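PDB 2D5W: peptide ABC transporter, peptide-binding protein from Thermus thermophilus, which binds oligopeptides, here a pentapeptide, and probably hands them to an ABC transporter for passage across the membrane. Local coordinates for residues K368-D373 with E540-L545; L394-T397 with T402-F405; R420-F425 with V436-A441. All coordinates share one frame; numbering follows the deposited sequence.

Contact 1 opens first along the chain, at 368-373 in the loop that leads into helix 374-383, and is completed only 167 residues later at 540-545, where helix 524-541 gives way to strand 544-557. Contacts 2 and 3 both fall within that long excursion, one after the other. Contact 2 closes a short hairpin between strands 394-398 and 401-410; the second of these strands then leads to helix 416-431, which contact 3 ties to strand 435-438, the parallel neighbour of 401-410. All three reach the same mixed sheet, contacts 2 and 3 coming within about 5 Å of each other at their nearest atoms without touching.

Contact 1: residues K368-D373 with E540-L545; sequences KKYEFD and EELPAL
Lys368 and Glu540 form a salt bridge, with NZ of Lys368 2.8 Å from OE2 of Glu540 on the syn lone pair of that oxygen. The lysine reaches it fully stretched, CG anti to the backbone N (chi1 179°), and its CD also lies against OE2. The other carboxylate oxygen, OE1, is held by a second salt bridge from Lys325, so each carboxylate oxygen of Glu540 has its own lysine, which would probably favour the charged form. Next comes the hydroxyl of Tyr370, which reaches the carbonyls of the last helical turn: OH is hydrogen-bonded to the carbonyl of Ala539 and lies 3.2 Å from Glu540 O. These residues join the loop ahead of helix 374-383 to the turn where helix 524-541 ends and strand 544-557 enters the mixed sheet of a family 5 solute-binding protein. Leu542 makes that turn as the first residue past the helix, with a positive phi of 46°, and its side chain comes from the direction opposite to the tyrosine and lies over the ring. Its CD1 methyl sits over one face in a CH-pi contact, 3.7 Å from the centroid of Tyr370 and 16° off the ring normal. Leu542 CG adds to this at 3.7 Å from Tyr370 CE2. A leucine in place of Tyr370 would probably leave the Ala539 carbonyl without its hydroxyl partner and the Leu542 methyl without a flat face to rest on. Around the same ring, His333 packs edge-to-face against Tyr370, and Leu332 of helix 325-333 touches both Tyr370 and Leu542.

Contact 2: residues L394-T397 with T402-F405; sequences LQRT and TVRF
Arg396 and Val403 meet because each sends a carbon into the crowded position between backbone N and carbonyl carbon: CG of Arg396 (chi1 75°) and CG2 of Val403, which pack at 3.5 Å. From there the arginine runs straight on, past the valine methyl at the edge of its guanidinium, to the carbonyls of Asp319 and Met384. The backbones of the same two residues are bonded both ways: Val403 N gives an almost straight bond (173° at the hydrogen) to Arg396 O at 2.8 Å, and Arg396 N returns one to Val403 O at 3.0 Å. A further bond, Phe405 N to Leu394 O at 2.8 Å, closes the other end. There Leu394 CB lies 3.9 Å from Phe405 CB. On the opposite face Gln395 and Arg404 touch through their CG atoms at 4.0 Å, while the guanidinium of Arg404 turns off to a salt bridge with Asp391. Gln395 and Arg404 are a non-hydrogen-bonded pair and Arg396 and Val403 a hydrogen-bonded one, the alternation of antiparallel strands, here the two arms of a beta hairpin, 394-398 and 401-410, joined by a short turn.

Contact 3: residues R420-F425 with V436-A441; sequences RTQQFF and VKINNA
Asn440 OD1 accepts two N-H groups: NE2 of Gln422, 3.0 Å away, and, more weakly, the backbone N of Thr411. In return ND2 of Asn440 donates to OE1 of Gln422 at 2.9 Å, with 168° at the hydrogen. The two amides thus meet edge to edge, nearly coplanar, carbonyl to amino twice over, with planes 22° apart and each oxygen using a lone pair in its carbonyl plane. The pairing sets the two amides relative to each other; the weak bond from Thr411 N to OD1 favours this orientation of Asn440 and, through it, that of Gln422. It also uses polar groups of the buried glutamine that would otherwise need partners elsewhere. Gln422 reaches across from the helix as an extended chain, coming from the direction opposite to the asparagine. Ile438 supports it: the CD1 methyl of Ile438 lies 3.7 Å from Gln422 CD and also touches Gln422 CB, and its CG2 lies near Gln422 OE1. Tyr409 of strand 401-410 also touches the glutamine. Helix 416-431 is in this way fastened to the end of strand 435-438 and the residues just after it, within a beta-alpha-beta unit whose two strands, 401-410 and 435-438, run parallel as neighbours in the sheet.

Contact 1: residues K368-D373 with E540-L545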
loop_
_atom_site.group_PDB
_atom_site.type_symbol
_atom_site.label_atom_id
_atom_site.label_comp_id
_atom_site.label_asym_id
_atom_site.label_seq_id
_atom_site.Cartn_x
_atom_site.Cartn_y
_atom_site.Cartn_z
ATOM N N LYS A 368 9.645 -14.398 -18.702
ATOM C CA LYS A 368 9.812 -15.825 -18.452
ATOM C C LYS A 368 8.765 -16.329 -17.458
ATOM O O LYS A 368 8.506 -15.685 -16.439
ATOM C CB LYS A 368 11.219 -16.076 -17.906
ATOM C CG LYS A 368 11.543 -17.521 -17.570
ATOM C CD LYS A 368 12.983 -17.633 -17.092
ATOM C CE LYS A 368 13.338 -19.055 -16.704
ATOM N NZ LYS A 368 14.756 -19.149 -16.261
ATOM N N LYS A 369 8.168 -17.480 -17.758
ATOM C CA LYS A 369 7.153 -18.075 -16.892
ATOM C C LYS A 369 7.656 -19.378 -16.279
ATOM O O LYS A 369 8.351 -20.160 -16.935
ATOM C CB LYS A 369 5.874 -18.360 -17.684
ATOM C CG LYS A 369 5.225 -17.135 -18.309
ATOM C CD LYS A 369 3.978 -17.529 -19.085
ATOM C CE LYS A 369 3.351 -16.329 -19.777
ATOM N NZ LYS A 369 2.153 -16.716 -20.570
ATOM N N TYR A 370 7.294 -19.611 -15.022
ATOM C CA TYR A 370 7.700 -20.819 -14.316
ATOM C C TYR A 370 6.492 -21.712 -14.079
ATOM O O TYR A 370 5.738 -21.525 -13.122
ATOM C CB TYR A 370 8.347 -20.442 -12.986
ATOM C CG TYR A 370 9.621 -19.650 -13.152
ATOM C CD1 TYR A 370 10.864 -20.283 -13.156
ATOM C CD2 TYR A 370 9.587 -18.265 -13.321
ATOM C CE1 TYR A 370 12.038 -19.560 -13.317
ATOM C CE2 TYR A 370 10.758 -17.530 -13.486
ATOM C CZ TYR A 370 11.980 -18.184 -13.481
ATOM O OH TYR A 370 13.142 -17.462 -13.623
ATOM N N GLU A 371 6.316 -22.692 -14.955
ATOM C CA GLU A 371 5.188 -23.604 -14.848
ATOM C C GLU A 371 5.342 -24.556 -13.667
ATOM O O GLU A 371 6.441 -24.754 -13.153
ATOM C CB GLU A 371 5.033 -24.412 -16.145
ATOM C CG GLU A 371 6.033 -25.558 -16.324
ATOM C CD GLU A 371 7.409 -25.119 -16.796
ATOM O OE1 GLU A 371 7.689 -23.902 -16.833
ATOM O OE2 GLU A 371 8.221 -26.007 -17.132
ATOM N N PHE A 372 4.227 -25.132 -13.236
ATOM C CA PHE A 372 4.244 -26.085 -12.137
ATOM C C PHE A 372 4.920 -27.360 -12.632
ATOM O O PHE A 372 4.427 -28.014 -13.550
ATOM C CB PHE A 372 2.815 -26.388 -11.689
ATOM C CG PHE A 372 2.729 -27.413 -10.595
ATOM C CD1 PHE A 372 3.393 -27.219 -9.389
ATOM C CD2 PHE A 372 1.985 -28.574 -10.771
ATOM C CE1 PHE A 372 3.318 -28.167 -8.373
ATOM C CE2 PHE A 372 1.904 -29.528 -9.760
ATOM C CZ PHE A 372 2.571 -29.325 -8.559
ATOM N N ASP A 373 6.058 -27.696 -12.035
ATOM C CA ASP A 373 6.807 -28.892 -12.419
ATOM C C ASP A 373 7.718 -29.300 -11.269
ATOM O O ASP A 373 8.802 -28.740 -11.091
ATOM C CB ASP A 373 7.657 -28.612 -13.658
ATOM C CG ASP A 373 8.288 -29.868 -14.232
ATOM O OD1 ASP A 373 8.640 -30.776 -13.453
ATOM O OD2 ASP A 373 8.441 -29.941 -15.468
ATOM N N GLU A 540 13.759 -13.440 -14.407
ATOM C CA GLU A 540 14.826 -14.432 -14.391
ATOM C C GLU A 540 15.353 -14.643 -12.976
ATOM O O GLU A 540 15.693 -15.762 -12.593
ATOM C CB GLU A 540 15.982 -14.003 -15.300
ATOM C CG GLU A 540 17.236 -14.866 -15.143
ATOM C CD GLU A 540 16.982 -16.348 -15.396
ATOM O OE1 GLU A 540 17.796 -17.178 -14.935
ATOM O OE2 GLU A 540 15.981 -16.690 -16.059
ATOM N N GLU A 541 15.399 -13.564 -12.197
ATOM C CA GLU A 541 15.927 -13.608 -10.837
ATOM C C GLU A 541 14.920 -13.922 -9.726
ATOM O O GLU A 541 15.309 -14.377 -8.649
ATOM C CB GLU A 541 16.615 -12.275 -10.536
ATOM C CG GLU A 541 17.674 -11.886 -11.559
ATOM C CD GLU A 541 19.077 -12.225 -11.104
ATOM O OE1 GLU A 541 19.320 -13.387 -10.721
ATOM O OE2 GLU A 541 19.940 -11.323 -11.131
ATOM N N LEU A 542 13.639 -13.667 -9.981
ATOM C CA LEU A 542 12.581 -13.916 -8.996
ATOM C C LEU A 542 12.896 -13.423 -7.579
ATOM O O LEU A 542 12.925 -14.209 -6.627
ATOM C CB LEU A 542 12.237 -15.409 -8.941
ATOM C CG LEU A 542 11.591 -16.031 -10.180
ATOM C CD1 LEU A 542 11.398 -17.519 -9.931
ATOM C CD2 LEU A 542 10.257 -15.355 -10.483
ATOM N N PRO A 543 13.138 -12.111 -7.417
ATOM C CA PRO A 543 13.435 -11.599 -6.072
ATOM C C PRO A 543 12.253 -11.847 -5.130
ATOM O O PRO A 543 12.413 -11.908 -3.913
ATOM C CB PRO A 543 13.720 -10.118 -6.314
ATOM C CG PRO A 543 12.964 -9.810 -7.573
ATOM C CD PRO A 543 13.186 -11.034 -8.422
ATOM N N ALA A 544 11.066 -11.971 -5.714
ATOM C CA ALA A 544 9.844 -12.286 -4.980
ATOM C C ALA A 544 9.107 -13.253 -5.899
ATOM O O ALA A 544 9.364 -13.279 -7.104
ATOM C CB ALA A 544 9.003 -11.038 -4.739
ATOM N N LEU A 545 8.206 -14.055 -5.343
ATOM C CA LEU A 545 7.465 -15.011 -6.152
ATOM C C LEU A 545 6.098 -14.438 -6.487
ATOM O O LEU A 545 5.280 -14.201 -5.598
ATOM C CB LEU A 545 7.305 -16.334 -5.397
ATOM C CG LEU A 545 8.587 -16.921 -4.794
ATOM C CD1 LEU A 545 8.280 -18.263 -4.149
ATOM C CD2 LEU A 545 9.644 -17.085 -5.875
#

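Contact 2: residues L394-T397 with T402-F405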
loop_
_atom_site.group_PDB
_atom_site.type_symbol
_atom_site.label_atom_id
_atom_site.label_comp_id
_atom_site.label_asym_id
_atom_site.label_seq_id
_atom_site.Cartn_x
_atom_site.Cartn_y
_atom_site.Cartn_z
ATOM N N LEU A 394 14.406 -32.241 2.761
ATOM C CA LEU A 394 15.768 -32.010 2.293
ATOM C C LEU A 394 16.735 -31.531 3.365
ATOM O O LEU A 394 16.373 -30.756 4.253
ATOM C CB LEU A 394 15.759 -31.003 1.142
ATOM C CG LEU A 394 14.989 -31.418 -0.112
ATOM C CD1 LEU A 394 14.867 -30.223 -1.043
ATOM C CD2 LEU A 394 15.692 -32.576 -0.802
ATOM N N GLN A 395 17.975 -32.001 3.256
ATOM C CA GLN A 395 19.051 -31.643 4.173
ATOM C C GLN A 395 20.327 -31.410 3.374
ATOM O O GLN A 395 20.484 -31.929 2.268
ATOM C CB GLN A 395 19.338 -32.780 5.164
ATOM C CG GLN A 395 18.189 -33.190 6.062
ATOM C CD GLN A 395 18.568 -34.338 6.994
ATOM O OE1 GLN A 395 17.774 -34.755 7.835
ATOM N NE2 GLN A 395 19.785 -34.851 6.842
ATOM N N ARG A 396 21.233 -30.626 3.947
ATOM C CA ARG A 396 22.534 -30.367 3.342
ATOM C C ARG A 396 23.424 -29.747 4.411
ATOM O O ARG A 396 22.947 -29.357 5.476
ATOM C CB ARG A 396 22.423 -29.441 2.125
ATOM C CG ARG A 396 22.175 -27.974 2.422
ATOM C CD ARG A 396 22.269 -27.161 1.141
ATOM N NE ARG A 396 22.078 -25.732 1.377
ATOM C CZ ARG A 396 22.305 -24.786 0.473
ATOM N NH1 ARG A 396 22.102 -23.511 0.782
ATOM N NH2 ARG A 396 22.739 -25.106 -0.739
ATOM N N THR A 397 24.722 -29.680 4.141
ATOM C CA THR A 397 25.652 -29.107 5.101
ATOM C C THR A 397 26.093 -27.719 4.653
ATOM O O THR A 397 26.438 -27.517 3.492
ATOM C CB THR A 397 26.895 -30.005 5.269
ATOM O OG1 THR A 397 26.480 -31.321 5.661
ATOM C CG2 THR A 397 27.824 -29.440 6.335
ATOM N N THR A 402 24.518 -29.093 9.820
ATOM C CA THR A 402 23.477 -29.794 9.082
ATOM C C THR A 402 22.214 -28.947 9.092
ATOM O O THR A 402 21.665 -28.644 10.151
ATOM C CB THR A 402 23.173 -31.166 9.704
ATOM O OG1 THR A 402 24.337 -31.994 9.607
ATOM C CG2 THR A 402 22.016 -31.838 8.978
ATOM N N VAL A 403 21.761 -28.562 7.907
ATOM C CA VAL A 403 20.568 -27.739 7.785
ATOM C C VAL A 403 19.447 -28.487 7.073
ATOM O O VAL A 403 19.688 -29.288 6.165
ATOM C CB VAL A 403 20.875 -26.433 7.016
ATOM C CG1 VAL A 403 21.973 -25.658 7.731
ATOM C CG2 VAL A 403 21.286 -26.744 5.595
ATOM N N ARG A 404 18.221 -28.223 7.512
ATOM C CA ARG A 404 17.031 -28.842 6.938
ATOM C C ARG A 404 16.220 -27.783 6.206
ATOM O O ARG A 404 16.152 -26.633 6.642
ATOM C CB ARG A 404 16.168 -29.455 8.039
ATOM C CG ARG A 404 16.820 -30.601 8.775
ATOM C CD ARG A 404 15.929 -31.129 9.886
ATOM N NE ARG A 404 14.621 -31.563 9.403
ATOM C CZ ARG A 404 13.519 -30.821 9.443
ATOM N NH1 ARG A 404 12.375 -31.306 8.980
ATOM N NH2 ARG A 404 13.554 -29.598 9.954
ATOM N N PHE A 405 15.593 -28.171 5.101
ATOM C CA PHE A 405 14.803 -27.216 4.346
ATOM C C PHE A 405 13.394 -27.054 4.906
ATOM O O PHE A 405 12.414 -27.545 4.341
ATOM C CB PHE A 405 14.753 -27.600 2.864
ATOM C CG PHE A 405 14.599 -26.418 1.938
ATOM C CD1 PHE A 405 15.441 -26.268 0.840
ATOM C CD2 PHE A 405 13.625 -25.449 2.170
ATOM C CE1 PHE A 405 15.320 -25.169 -0.012
ATOM C CE2 PHE A 405 13.496 -24.346 1.322
ATOM C CZ PHE A 405 14.345 -24.208 0.231
#

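Contact 3: residues R420-F425 with V436-A441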
loop_
_atom_site.group_PDB
_atom_site.type_symbol
_atom_site.label_atom_id
_atom_site.label_comp_id
_atom_site.label_asym_id
_atom_site.label_seq_id
_atom_site.Cartn_x
_atom_site.Cartn_y
_atom_site.Cartn_z
ATOM N N ARG A 420 -5.743 -21.155 3.215
ATOM C CA ARG A 420 -5.973 -22.285 2.320
ATOM C C ARG A 420 -4.814 -22.394 1.324
ATOM O O ARG A 420 -4.371 -23.493 0.978
ATOM C CB ARG A 420 -7.293 -22.101 1.566
ATOM C CG ARG A 420 -8.541 -22.320 2.428
ATOM C CD ARG A 420 -9.791 -21.790 1.733
ATOM N NE ARG A 420 -9.928 -22.340 0.389
ATOM C CZ ARG A 420 -10.519 -21.714 -0.624
ATOM N NH1 ARG A 420 -10.588 -22.298 -1.812
ATOM N NH2 ARG A 420 -11.033 -20.503 -0.456
ATOM N N THR A 421 -4.321 -21.246 0.867
ATOM C CA THR A 421 -3.208 -21.211 -0.077
ATOM C C THR A 421 -1.960 -21.851 0.528
ATOM O O THR A 421 -1.283 -22.651 -0.123
ATOM C CB THR A 421 -2.892 -19.759 -0.492
ATOM O OG1 THR A 421 -4.007 -19.227 -1.216
ATOM C CG2 THR A 421 -1.653 -19.699 -1.377
ATOM N N GLN A 422 -1.661 -21.509 1.777
ATOM C CA GLN A 422 -0.495 -22.073 2.444
ATOM C C GLN A 422 -0.579 -23.595 2.474
ATOM O O GLN A 422 0.401 -24.278 2.183
ATOM C CB GLN A 422 -0.377 -21.535 3.871
ATOM C CG GLN A 422 -0.016 -20.061 3.960
ATOM C CD GLN A 422 0.055 -19.576 5.395
ATOM O OE1 GLN A 422 -0.870 -19.794 6.177
ATOM N NE2 GLN A 422 1.153 -18.918 5.750
ATOM N N GLN A 423 -1.753 -24.118 2.824
ATOM C CA GLN A 423 -1.991 -25.561 2.895
ATOM C C GLN A 423 -1.860 -26.223 1.531
ATOM O O GLN A 423 -1.295 -27.313 1.395
ATOM C CB GLN A 423 -3.401 -25.846 3.421
ATOM C CG GLN A 423 -3.612 -25.581 4.889
ATOM C CD GLN A 423 -5.030 -25.899 5.327
ATOM O OE1 GLN A 423 -5.313 -25.978 6.519
ATOM N NE2 GLN A 423 -5.933 -26.064 4.360
ATOM N N PHE A 424 -2.423 -25.567 0.527
ATOM C CA PHE A 424 -2.407 -26.055 -0.842
ATOM C C PHE A 424 -0.963 -26.194 -1.333
ATOM O O PHE A 424 -0.559 -27.248 -1.832
ATOM C CB PHE A 424 -3.193 -25.072 -1.714
ATOM C CG PHE A 424 -3.355 -25.502 -3.139
ATOM C CD1 PHE A 424 -4.461 -26.248 -3.534
ATOM C CD2 PHE A 424 -2.417 -25.136 -4.099
ATOM C CE1 PHE A 424 -4.631 -26.620 -4.867
ATOM C CE2 PHE A 424 -2.577 -25.503 -5.434
ATOM C CZ PHE A 424 -3.686 -26.246 -5.819
ATOM N N PHE A 425 -0.185 -25.125 -1.192
ATOM C CA PHE A 425 1.211 -25.142 -1.621
ATOM C C PHE A 425 2.062 -26.092 -0.775
ATOM O O PHE A 425 2.941 -26.779 -1.297
ATOM C CB PHE A 425 1.812 -23.733 -1.537
ATOM C CG PHE A 425 1.317 -22.778 -2.598
ATOM C CD1 PHE A 425 1.403 -21.405 -2.383
ATOM C CD2 PHE A 425 0.811 -23.232 -3.816
ATOM C CE1 PHE A 425 0.996 -20.499 -3.352
ATOM C CE2 PHE A 425 0.397 -22.323 -4.797
ATOM C CZ PHE A 425 0.494 -20.954 -4.561
ATOM N N VAL A 436 7.137 -26.559 5.448
ATOM C CA VAL A 436 6.693 -25.198 5.690
ATOM C C VAL A 436 6.294 -24.997 7.144
ATOM O O VAL A 436 5.510 -25.773 7.696
ATOM C CB VAL A 436 5.484 -24.853 4.795
ATOM C CG1 VAL A 436 4.890 -23.514 5.199
ATOM C CG2 VAL A 436 5.915 -24.819 3.339
ATOM N N LYS A 437 6.851 -23.966 7.769
ATOM C CA LYS A 437 6.506 -23.654 9.146
ATOM C C LYS A 437 5.631 -22.413 9.093
ATOM O O LYS A 437 6.108 -21.307 8.831
ATOM C CB LYS A 437 7.754 -23.376 9.984
ATOM C CG LYS A 437 7.437 -23.076 11.444
ATOM C CD LYS A 437 8.697 -22.855 12.264
ATOM C CE LYS A 437 8.366 -22.592 13.725
ATOM N NZ LYS A 437 7.504 -21.390 13.899
ATOM N N ILE A 438 4.340 -22.611 9.318
ATOM C CA ILE A 438 3.377 -21.522 9.289
ATOM C C ILE A 438 3.575 -20.591 10.477
ATOM O O ILE A 438 3.706 -21.040 11.614
ATOM C CB ILE A 438 1.932 -22.068 9.334
ATOM C CG1 ILE A 438 1.716 -23.074 8.201
ATOM C CG2 ILE A 438 0.936 -20.921 9.238
ATOM C CD1 ILE A 438 1.879 -22.493 6.814
ATOM N N ASN A 439 3.606 -19.291 10.214
ATOM C CA ASN A 439 3.760 -18.309 11.277
ATOM C C ASN A 439 2.979 -17.066 10.883
ATOM O O ASN A 439 3.536 -16.101 10.363
ATOM C CB ASN A 439 5.237 -17.974 11.492
ATOM C CG ASN A 439 5.441 -16.967 12.599
ATOM O OD1 ASN A 439 4.589 -16.818 13.476
ATOM N ND2 ASN A 439 6.575 -16.276 12.576
ATOM N N ASN A 440 1.676 -17.105 11.135
ATOM C CA ASN A 440 0.791 -16.010 10.773
ATOM C C ASN A 440 0.424 -15.110 11.941
ATOM O O ASN A 440 0.459 -15.522 13.101
ATOM C CB ASN A 440 -0.491 -16.564 10.150
ATOM C CG ASN A 440 -0.225 -17.466 8.958
ATOM O OD1 ASN A 440 0.811 -17.364 8.295
ATOM N ND2 ASN A 440 -1.175 -18.345 8.668
ATOM N N ALA A 441 0.064 -13.874 11.618
ATOM C CA ALA A 441 -0.333 -12.895 12.621
ATOM C C ALA A 441 -1.231 -11.867 11.942
ATOM O O ALA A 441 -1.328 -11.834 10.716
ATOM C CB ALA A 441 0.905 -12.222 13.225
#